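Local structure of glutamate racemase (2DWU) at residues G18-A23 and R254-Q259; R105-V110 and T207-A212; K236-T241 and S261-D266. The protein belongs to the Asp/Glu/hydantoin racemase family and is built as an alpha/beta protein around two parallel beta-sheets, here with D-glutamic acid bound. All coordinates share one frame; numbering follows the deposited sequence. Where two conformers were deposited one is given.

Contact 1 (G18-A23 and R254-Q259); sequences GGLTVA and RWLGYQ
Trp255 presents the six-membered end of its indole to the glycine turn at Gly18 and to the first turn of helix 20-29. The tight part is here: Gly18 CA meets Trp255 CZ3 at 3.6 Å, at the edge of the ring and near its plane, and the carbonyl O of Gly18 lies in that plane too, 3.8 Å from Trp255 CZ3. Leu20 CB and Thr21 CG2 approach the ring obliquely, at 4.3 Å from Trp255 CE3 and 4.2 Å from Trp255 CZ3. Trp255 CG lies anti to the carbonyl carbon, beside the backbone N (chi1 -75°), which points the six-membered ring at Gly18. Toward Leu256 the contact thins out: Leu20 CD1 and Leu256 CD1 are 4.5 Å apart, and beyond Leu256 the chain leaves the helix through Gly257, at positive phi, into the exposed residues Tyr258 and Gln259. Leu20 also packs on Phe248 and Ala252 of helix 245-256, and Trp255 on Leu193. Thr21 OG1 turns to the carbonyl O of Thr189, and Gly19 N to Asp14 OD2, both residues of the D-glutamic acid pocket. With no hydrogen bond between the two segments, the end of helix 245-256 meets the segment beside the pocket through van der Waals and apolar contact alone, while Thr21 OG1 and Gly19 N bond to pocket residues.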
loop_
_atom_site.group_PDB
_atom_site.type_symbol
_atom_site.label_atom_id
_atom_site.label_comp_id
_atom_site.label_asym_id
_atom_site.label_seq_id
_atom_site.Cartn_x
_atom_site.Cartn_y
_atom_site.Cartn_z
ATOM N N GLY B 18 16.416 -9.727 12.830
ATOM C CA GLY B 18 15.787 -9.655 11.513
ATOM C C GLY B 18 14.793 -8.522 11.354
ATOM O O GLY B 18 14.736 -7.861 10.302
ATOM N N GLY B 19 13.980 -8.343 12.398
ATOM C CA GLY B 19 12.968 -7.303 12.420
ATOM C C GLY B 19 13.498 -5.901 12.156
ATOM O O GLY B 19 12.695 -4.966 11.989
ATOM N N LEU B 20 14.828 -5.715 12.158
ATOM C CA LEU B 20 15.368 -4.396 11.858
ATOM C C LEU B 20 15.032 -4.004 10.420
ATOM O O LEU B 20 15.023 -2.823 10.086
ATOM C CB LEU B 20 16.891 -4.329 12.059
ATOM C CG LEU B 20 17.398 -4.419 13.500
ATOM C CD1 LEU B 20 18.947 -4.256 13.462
ATOM C CD2 LEU B 20 16.766 -3.308 14.376
ATOM N N THR B 21 14.759 -4.977 9.551
ATOM C CA THR B 21 14.371 -4.607 8.185
ATOM C C THR B 21 13.029 -3.876 8.230
ATOM O O THR B 21 12.815 -2.888 7.495
ATOM C CB THR B 21 14.279 -5.849 7.234
ATOM O OG1 THR B 21 13.378 -6.826 7.767
ATOM C CG2 THR B 21 15.632 -6.499 7.113
ATOM N N VAL B 22 12.125 -4.344 9.102
ATOM C CA VAL B 22 10.816 -3.738 9.266
ATOM C C VAL B 22 10.955 -2.378 9.971
ATOM O O VAL B 22 10.364 -1.385 9.577
ATOM C CB VAL B 22 9.886 -4.658 10.079
ATOM C CG1 VAL B 22 8.523 -4.011 10.262
ATOM C CG2 VAL B 22 9.726 -5.981 9.360
ATOM N N ALA B 23 11.754 -2.344 11.022
ATOM C CA ALA B 23 11.961 -1.096 11.727
ATOM C C ALA B 23 12.514 -0.021 10.798
ATOM O O ALA B 23 12.066 1.126 10.852
ATOM C CB ALA B 23 12.922 -1.324 12.873
ATOM N N ARG B 254 25.858 -2.905 11.131
ATOM C CA ARG B 254 26.153 -3.434 9.799
ATOM C C ARG B 254 24.944 -3.323 8.871
ATOM O O ARG B 254 25.066 -2.935 7.713
ATOM C CB ARG B 254 26.550 -4.910 9.869
ATOM C CG ARG B 254 27.758 -5.228 10.728
ATOM C CD ARG B 254 28.792 -6.028 9.924
ATOM N NE ARG B 254 28.187 -7.078 9.097
ATOM C CZ ARG B 254 27.550 -8.150 9.566
ATOM N NH1 ARG B 254 27.420 -8.338 10.877
ATOM N NH2 ARG B 254 27.045 -9.044 8.719
ATOM N N TRP B 255 23.766 -3.672 9.377
ATOM C CA TRP B 255 22.557 -3.640 8.556
ATOM C C TRP B 255 22.030 -2.237 8.267
ATOM O O TRP B 255 21.672 -1.913 7.130
ATOM C CB TRP B 255 21.456 -4.455 9.244
ATOM C CG TRP B 255 21.626 -5.950 9.149
ATOM C CD1 TRP B 255 22.795 -6.647 8.953
ATOM C CD2 TRP B 255 20.602 -6.928 9.327
ATOM N NE1 TRP B 255 22.551 -8.008 9.006
ATOM C CE2 TRP B 255 21.213 -8.204 9.236
ATOM C CE3 TRP B 255 19.223 -6.855 9.557
ATOM C CZ2 TRP B 255 20.485 -9.396 9.371
ATOM C CZ3 TRP B 255 18.503 -8.048 9.686
ATOM C CH2 TRP B 255 19.137 -9.294 9.595
ATOM N N LEU B 256 21.991 -1.409 9.307
ATOM C CA LEU B 256 21.472 -0.058 9.185
ATOM C C LEU B 256 22.452 0.978 8.652
ATOM O O LEU B 256 22.045 1.939 8.001
ATOM C CB LEU B 256 20.941 0.399 10.536
ATOM C CG LEU B 256 19.850 -0.485 11.136
ATOM C CD1 LEU B 256 19.436 0.074 12.483
ATOM C CD2 LEU B 256 18.672 -0.578 10.173
ATOM N N GLY B 257 23.740 0.797 8.931
ATOM C CA GLY B 257 24.717 1.772 8.469
ATOM C C GLY B 257 25.016 2.800 9.551
ATOM O O GLY B 257 25.778 3.748 9.337
ATOM N N TYR B 258 24.413 2.627 10.722
ATOM C CA TYR B 258 24.664 3.541 11.828
ATOM C C TYR B 258 24.374 2.882 13.175
ATOM O O TYR B 258 23.750 1.820 13.226
ATOM C CB TYR B 258 23.844 4.820 11.651
ATOM C CG TYR B 258 22.368 4.597 11.606
ATOM C CD1 TYR B 258 21.625 4.494 12.782
ATOM C CD2 TYR B 258 21.709 4.448 10.388
ATOM C CE1 TYR B 258 20.262 4.248 12.748
ATOM C CE2 TYR B 258 20.351 4.201 10.340
ATOM C CZ TYR B 258 19.629 4.099 11.525
ATOM O OH TYR B 258 18.285 3.830 11.499
ATOM N N GLN B 259 24.838 3.497 14.258
ATOM C CA GLN B 259 24.633 2.931 15.587
ATOM C C GLN B 259 23.293 3.304 16.188
ATOM O O GLN B 259 22.784 4.404 15.972
ATOM C CB GLN B 259 25.748 3.370 16.537
ATOM C CG GLN B 259 27.146 3.218 15.942
ATOM C CD GLN B 259 28.240 3.361 16.988
ATOM O OE1 GLN B 259 28.170 4.224 17.862
ATOM N NE2 GLN B 259 29.264 2.517 16.895
#

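Contact 2 (R105-V110 and T207-A212); sequences RAAIKV and TIISSA
This is apolar helix-on-sheet packing: Ala106, Ala107 and Val110 of helix 100-110 lie over Ile209 and Thr207 of strand 207-210, an outermost strand of the four-stranded parallel sheet. Helix and strand run nearly antiparallel (157°), their axes 9.1 Å apart at closest approach. Val110 CG2 meets Thr207 CG2 at 4.1 Å, the side chains crossing; Thr207 CG2 lies anti to the backbone N, which carries the methyl toward Val110, and OG1 lies anti to the carbonyl carbon (chi1 -63°). Ile209, in the conformer given, sets CG2 4.0 Å from Ala106 CB; its CD1 is modelled too close to Ala107, so its approach to Val110 is doubtful as well. Strand 183-187, helix 195-202 and strand 207-210 form a beta-alpha-beta unit; helix 195-202 packs on one face of the strand, through Ile208, and helix 100-110 on the other. Ala107 and Val110 continue over the neighbouring strand onto Ile185 and Thr183. Ser210, right before helix 211-226, takes its N-cap position, OG bonded to Glu213 N. Lys109 NZ forms a salt bridge with Glu214 of the second subunit; Arg105 NH2 forms one with Glu218 of its own chain, and NH1 a hydrogen bond to Gln224 of the second subunit.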
loop_
_atom_site.group_PDB
_atom_site.type_symbol
_atom_site.label_atom_id
_atom_site.label_comp_id
_atom_site.label_asym_id
_atom_site.label_seq_id
_atom_site.Cartn_x
_atom_site.Cartn_y
_atom_site.Cartn_z
ATOM N N ARG B 105 -1.332 -8.442 0.292
ATOM C CA ARG B 105 -2.050 -7.362 -0.382
ATOM C C ARG B 105 -1.216 -6.773 -1.533
ATOM O O ARG B 105 -1.727 -6.500 -2.634
ATOM C CB ARG B 105 -2.394 -6.272 0.650
ATOM C CG ARG B 105 -3.617 -5.451 0.257
ATOM C CD ARG B 105 -3.853 -4.335 1.297
ATOM N NE ARG B 105 -3.804 -4.831 2.681
ATOM C CZ ARG B 105 -4.692 -5.644 3.264
ATOM N NH1 ARG B 105 -5.769 -6.089 2.603
ATOM N NH2 ARG B 105 -4.491 -6.037 4.533
ATOM N N ALA B 106 0.074 -6.554 -1.283
ATOM C CA ALA B 106 0.933 -6.007 -2.296
ATOM C C ALA B 106 1.112 -7.000 -3.463
ATOM O O ALA B 106 1.248 -6.599 -4.628
ATOM C CB ALA B 106 2.314 -5.643 -1.666
ATOM N N ALA B 107 1.127 -8.290 -3.139
ATOM C CA ALA B 107 1.274 -9.312 -4.179
ATOM C C ALA B 107 0.083 -9.244 -5.142
ATOM O O ALA B 107 0.252 -9.364 -6.364
ATOM C CB ALA B 107 1.365 -10.705 -3.523
ATOM N N ILE B 108 -1.114 -9.052 -4.600
ATOM C CA ILE B 108 -2.319 -8.947 -5.435
ATOM C C ILE B 108 -2.211 -7.702 -6.322
ATOM O O ILE B 108 -2.622 -7.706 -7.486
ATOM C CB ILE B 108 -3.592 -8.888 -4.535
ATOM C CG1 ILE B 108 -3.832 -10.293 -3.956
ATOM C CG2 ILE B 108 -4.827 -8.448 -5.324
ATOM C CD1 ILE B 108 -4.978 -10.376 -2.972
ATOM N N LYS B 109 -1.642 -6.629 -5.782
ATOM C CA LYS B 109 -1.488 -5.408 -6.566
ATOM C C LYS B 109 -0.520 -5.564 -7.752
ATOM O O LYS B 109 -0.778 -5.053 -8.854
ATOM C CB LYS B 109 -1.015 -4.269 -5.641
ATOM C CG LYS B 109 -0.785 -2.949 -6.384
ATOM C CD LYS B 109 -0.175 -1.903 -5.457
ATOM C CE LYS B 109 0.508 -0.797 -6.244
ATOM N NZ LYS B 109 1.687 -0.292 -5.472
ATOM N N VAL B 110 0.584 -6.291 -7.563
ATOM C CA VAL B 110 1.572 -6.399 -8.624
ATOM C C VAL B 110 1.448 -7.582 -9.574
ATOM O O VAL B 110 2.013 -7.527 -10.672
ATOM C CB VAL B 110 3.032 -6.385 -8.070
ATOM C CG1 VAL B 110 3.238 -5.177 -7.211
ATOM C CG2 VAL B 110 3.337 -7.647 -7.300
ATOM N N THR B 207 8.380 -10.321 -9.834
ATOM C CA THR B 207 8.474 -9.141 -8.978
ATOM C C THR B 207 8.604 -9.566 -7.517
ATOM O O THR B 207 7.773 -10.313 -6.999
ATOM C CB THR B 207 7.251 -8.270 -9.144
ATOM O OG1 THR B 207 7.195 -7.804 -10.505
ATOM C CG2 THR B 207 7.312 -7.072 -8.203
ATOM N N ILE B 208 9.631 -9.024 -6.872
ATOM C CA ILE B 208 9.937 -9.300 -5.477
ATOM C C ILE B 208 9.177 -8.343 -4.553
ATOM O O ILE B 208 9.117 -7.127 -4.796
ATOM C CB ILE B 208 11.463 -9.155 -5.234
ATOM C CG1 ILE B 208 12.239 -10.085 -6.180
ATOM C CG2 ILE B 208 11.793 -9.456 -3.773
ATOM C CD1 ILE B 208 11.841 -11.558 -6.094
ATOM N N ILE B 209 8.588 -8.904 -3.501
ATOM C CA ILE B 209 7.841 -8.121 -2.523
ATOM C C ILE B 209 8.487 -8.259 -1.155
ATOM O O ILE B 209 8.699 -9.364 -0.648
ATOM C CB ILE B 209 6.380 -8.575 -2.455
ATOM C CG1 ILE B 209 5.711 -8.284 -3.800
ATOM C CG2 ILE B 209 5.647 -7.864 -1.310
ATOM C CD1 ILE B 209 4.251 -8.493 -3.785
ATOM N N SER B 210 8.810 -7.115 -0.566
ATOM C CA SER B 210 9.453 -7.083 0.746
ATOM C C SER B 210 8.396 -6.950 1.816
ATOM O O SER B 210 7.582 -6.027 1.738
ATOM C CB SER B 210 10.358 -5.850 0.859
ATOM O OG SER B 210 10.659 -5.588 2.239
ATOM N N SER B 211 8.427 -7.811 2.829
ATOM C CA SER B 211 7.439 -7.703 3.913
ATOM C C SER B 211 7.623 -6.351 4.603
ATOM O O SER B 211 6.657 -5.710 4.995
ATOM C CB SER B 211 7.620 -8.790 4.985
ATOM O OG SER B 211 7.347 -10.078 4.463
ATOM N N ALA B 212 8.871 -5.916 4.753
ATOM C CA ALA B 212 9.140 -4.654 5.460
ATOM C C ALA B 212 8.570 -3.419 4.782
ATOM O O ALA B 212 7.919 -2.595 5.421
ATOM C CB ALA B 212 10.650 -4.491 5.650
#

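Contact 3 (K236-T241 and S261-D266); sequences KHRFFT and SVDCVD. With K (potassium ion), chain G.
Ser261 O accepts the N-H of Phe239 at 3.0 Å in the parallel pairing, while water 1 links Ser261 N to the carbonyl O of His237. Val262 follows beside Phe239; its CG1 meets the methyl CG2 of Thr241 at 4.0 Å. Asp263 N donates to Phe239 O and Asp263 O accepts from Thr241 N, both at 3.0 Å. Its side chain lies on the sheet face of Phe240 and makes a salt bridge, Arg238 NH2 to Asp263 OD1 at 3.0 Å, fairly straight (160°). Asp263 OD1 lies close to the guanidinium plane, while Arg238 NH2 meets it from above the carboxylate plane (53° out of it). Arg238, bent at chi2 and chi3, also lays a guanidinium face over Phe240 CZ, and Asp263 CB runs alongside Phe240 CD1 at 3.7 Å. Cys264 pairs with Thr241, and Val265 N donates to Thr241 O. Val265 O and Asp266 OD2 (2.8 Å) then bind the potassium ion, with Thr242 O and two waters, one of them long. The pair is the last step of the six-stranded sheet: strand 238-241 bonds on to strand 35-39, strand 262-264 is outermost, and helix 245-256, which connects them in a beta-alpha-beta unit, packs on Thr241 and Val262.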
loop_
_atom_site.group_PDB
_atom_site.type_symbol
_atom_site.label_atom_id
_atom_site.label_comp_id
_atom_site.label_asym_id
_atom_site.label_seq_id
_atom_site.Cartn_x
_atom_site.Cartn_y
_atom_site.Cartn_z
ATOM N N LYS B 236 13.063 9.815 18.572
ATOM C CA LYS B 236 14.164 8.925 18.885
ATOM C C LYS B 236 13.581 7.537 19.046
ATOM O O LYS B 236 12.425 7.380 19.460
ATOM C CB LYS B 236 14.872 9.352 20.168
ATOM C CG LYS B 236 15.755 10.549 19.952
ATOM C CD LYS B 236 16.727 10.696 21.097
ATOM C CE LYS B 236 17.479 11.997 20.987
ATOM N NZ LYS B 236 18.359 12.223 22.169
ATOM N N HIS B 237 14.388 6.526 18.725
ATOM C CA HIS B 237 13.938 5.137 18.798
ATOM C C HIS B 237 14.727 4.368 19.838
ATOM O O HIS B 237 15.905 4.695 20.078
ATOM C CB HIS B 237 14.155 4.507 17.424
ATOM C CG HIS B 237 13.598 5.346 16.333
ATOM N ND1 HIS B 237 12.261 5.668 16.273
ATOM C CD2 HIS B 237 14.203 6.048 15.351
ATOM C CE1 HIS B 237 12.068 6.536 15.299
ATOM N NE2 HIS B 237 13.232 6.785 14.723
ATOM N N ARG B 238 14.094 3.357 20.428
ATOM C CA ARG B 238 14.746 2.528 21.440
ATOM C C ARG B 238 14.668 1.074 21.013
ATOM O O ARG B 238 13.598 0.606 20.560
ATOM C CB ARG B 238 14.045 2.656 22.798
ATOM C CG ARG B 238 14.083 4.034 23.445
ATOM C CD ARG B 238 15.461 4.379 23.965
ATOM N NE ARG B 238 15.980 3.440 24.976
ATOM C CZ ARG B 238 15.588 3.363 26.248
ATOM N NH1 ARG B 238 14.641 4.171 26.726
ATOM N NH2 ARG B 238 16.168 2.480 27.058
ATOM N N PHE B 239 15.773 0.356 21.193
ATOM C CA PHE B 239 15.811 -1.066 20.837
ATOM C C PHE B 239 16.194 -1.883 22.065
ATOM O O PHE B 239 17.039 -1.461 22.874
ATOM C CB PHE B 239 16.816 -1.301 19.711
ATOM C CG PHE B 239 16.434 -0.630 18.428
ATOM C CD1 PHE B 239 15.786 -1.352 17.424
ATOM C CD2 PHE B 239 16.692 0.723 18.234
ATOM C CE1 PHE B 239 15.398 -0.728 16.238
ATOM C CE2 PHE B 239 16.305 1.366 17.044
ATOM C CZ PHE B 239 15.651 0.625 16.041
ATOM N N PHE B 240 15.555 -3.035 22.220
ATOM C CA PHE B 240 15.798 -3.916 23.352
ATOM C C PHE B 240 16.010 -5.341 22.854
ATOM O O PHE B 240 15.395 -5.755 21.866
ATOM C CB PHE B 240 14.594 -3.876 24.290
ATOM C CG PHE B 240 14.330 -2.525 24.883
ATOM C CD1 PHE B 240 15.029 -2.102 26.014
ATOM C CD2 PHE B 240 13.398 -1.672 24.308
ATOM C CE1 PHE B 240 14.800 -0.839 26.565
ATOM C CE2 PHE B 240 13.164 -0.399 24.851
ATOM C CZ PHE B 240 13.874 0.010 25.988
ATOM N N THR B 241 16.871 -6.090 23.535
ATOM C CA THR B 241 17.135 -7.473 23.126
ATOM C C THR B 241 17.287 -8.368 24.337
ATOM O O THR B 241 17.698 -7.919 25.421
ATOM C CB THR B 241 18.417 -7.580 22.291
ATOM O OG1 THR B 241 18.636 -8.953 21.934
ATOM C CG2 THR B 241 19.628 -7.102 23.094
ATOM N N SER B 261 20.446 2.819 19.805
ATOM C CA SER B 261 20.360 2.649 21.252
ATOM C C SER B 261 19.859 1.242 21.556
ATOM O O SER B 261 18.725 0.900 21.211
ATOM C CB SER B 261 19.389 3.670 21.856
ATOM O OG SER B 261 19.085 3.339 23.201
ATOM N N VAL B 262 20.696 0.433 22.199
ATOM C CA VAL B 262 20.304 -0.937 22.543
ATOM C C VAL B 262 20.462 -1.254 24.027
ATOM O O VAL B 262 21.504 -0.958 24.630
ATOM C CB VAL B 262 21.115 -1.997 21.764
ATOM C CG1 VAL B 262 20.511 -3.379 22.029
ATOM C CG2 VAL B 262 21.090 -1.700 20.270
ATOM N N ASP B 263 19.427 -1.841 24.610
ATOM C CA ASP B 263 19.448 -2.221 26.022
ATOM C C ASP B 263 19.009 -3.672 26.194
ATOM O O ASP B 263 18.301 -4.222 25.343
ATOM C CB ASP B 263 18.540 -1.305 26.845
ATOM C CG ASP B 263 19.167 0.056 27.098
ATOM O OD1 ASP B 263 18.746 1.036 26.473
ATOM O OD2 ASP B 263 20.102 0.133 27.929
ATOM N N CYS B 264 19.432 -4.278 27.303
ATOM C CA CYS B 264 19.102 -5.671 27.609
ATOM C C CYS B 264 17.770 -5.762 28.341
ATOM O O CYS B 264 17.353 -4.829 29.038
ATOM C CB CYS B 264 20.201 -6.294 28.476
ATOM S SG CYS B 264 20.414 -5.446 30.058
ATOM N N VAL B 265 17.092 -6.889 28.186
ATOM C CA VAL B 265 15.815 -7.099 28.839
ATOM C C VAL B 265 15.691 -8.579 29.143
ATOM O O VAL B 265 16.232 -9.401 28.404
ATOM C CB VAL B 265 14.632 -6.682 27.923
ATOM C CG1 VAL B 265 14.825 -7.254 26.528
ATOM C CG2 VAL B 265 13.317 -7.192 28.495
ATOM N N ASP B 266 15.012 -8.905 30.241
ATOM C CA ASP B 266 14.768 -10.289 30.627
ATOM C C ASP B 266 13.285 -10.587 30.502
ATOM O O ASP B 266 12.448 -9.826 31.003
ATOM C CB ASP B 266 15.161 -10.550 32.091
ATOM C CG ASP B 266 16.643 -10.729 32.285
ATOM O OD1 ASP B 266 17.079 -10.840 33.449
ATOM O OD2 ASP B 266 17.388 -10.768 31.293
HETATM K K K G . 17.624 -11.996 28.755
HETATM O O HOH W 1 18.151 4.086 18.430
HETATM O O HOH W 2 17.519 1.228 24.205
HETATM O O HOH W 3 14.917 -13.138 28.492
HETATM O O HOH W 4 16.433 -14.704 30.140
#

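How the contacts relate
Contacts 1 and 3 are neighbours, with centres about 13 Å apart: strand 238-241, helix 245-256 and strand 262-264 follow one another in the chain, and Leu20 CD2 touches Phe239 CE1 at 3.5 Å. Contact 2 lies on the four-stranded sheet, contact 3 in the six-stranded one; the centre of contact 2 is about 21 Å from that of contact 1 and about 30 Å from that of contact 3, across the chain's centre from the latter. It still touches contact 1, where Thr21 O lies 3.3 Å from Ala212 CB. Contact 1 thus bridges the other two, and it is closest to D-glutamic acid: about 5 Å for Gly18, about 12 Å for the side chain of Thr241 and about 14 Å for that of Ile209.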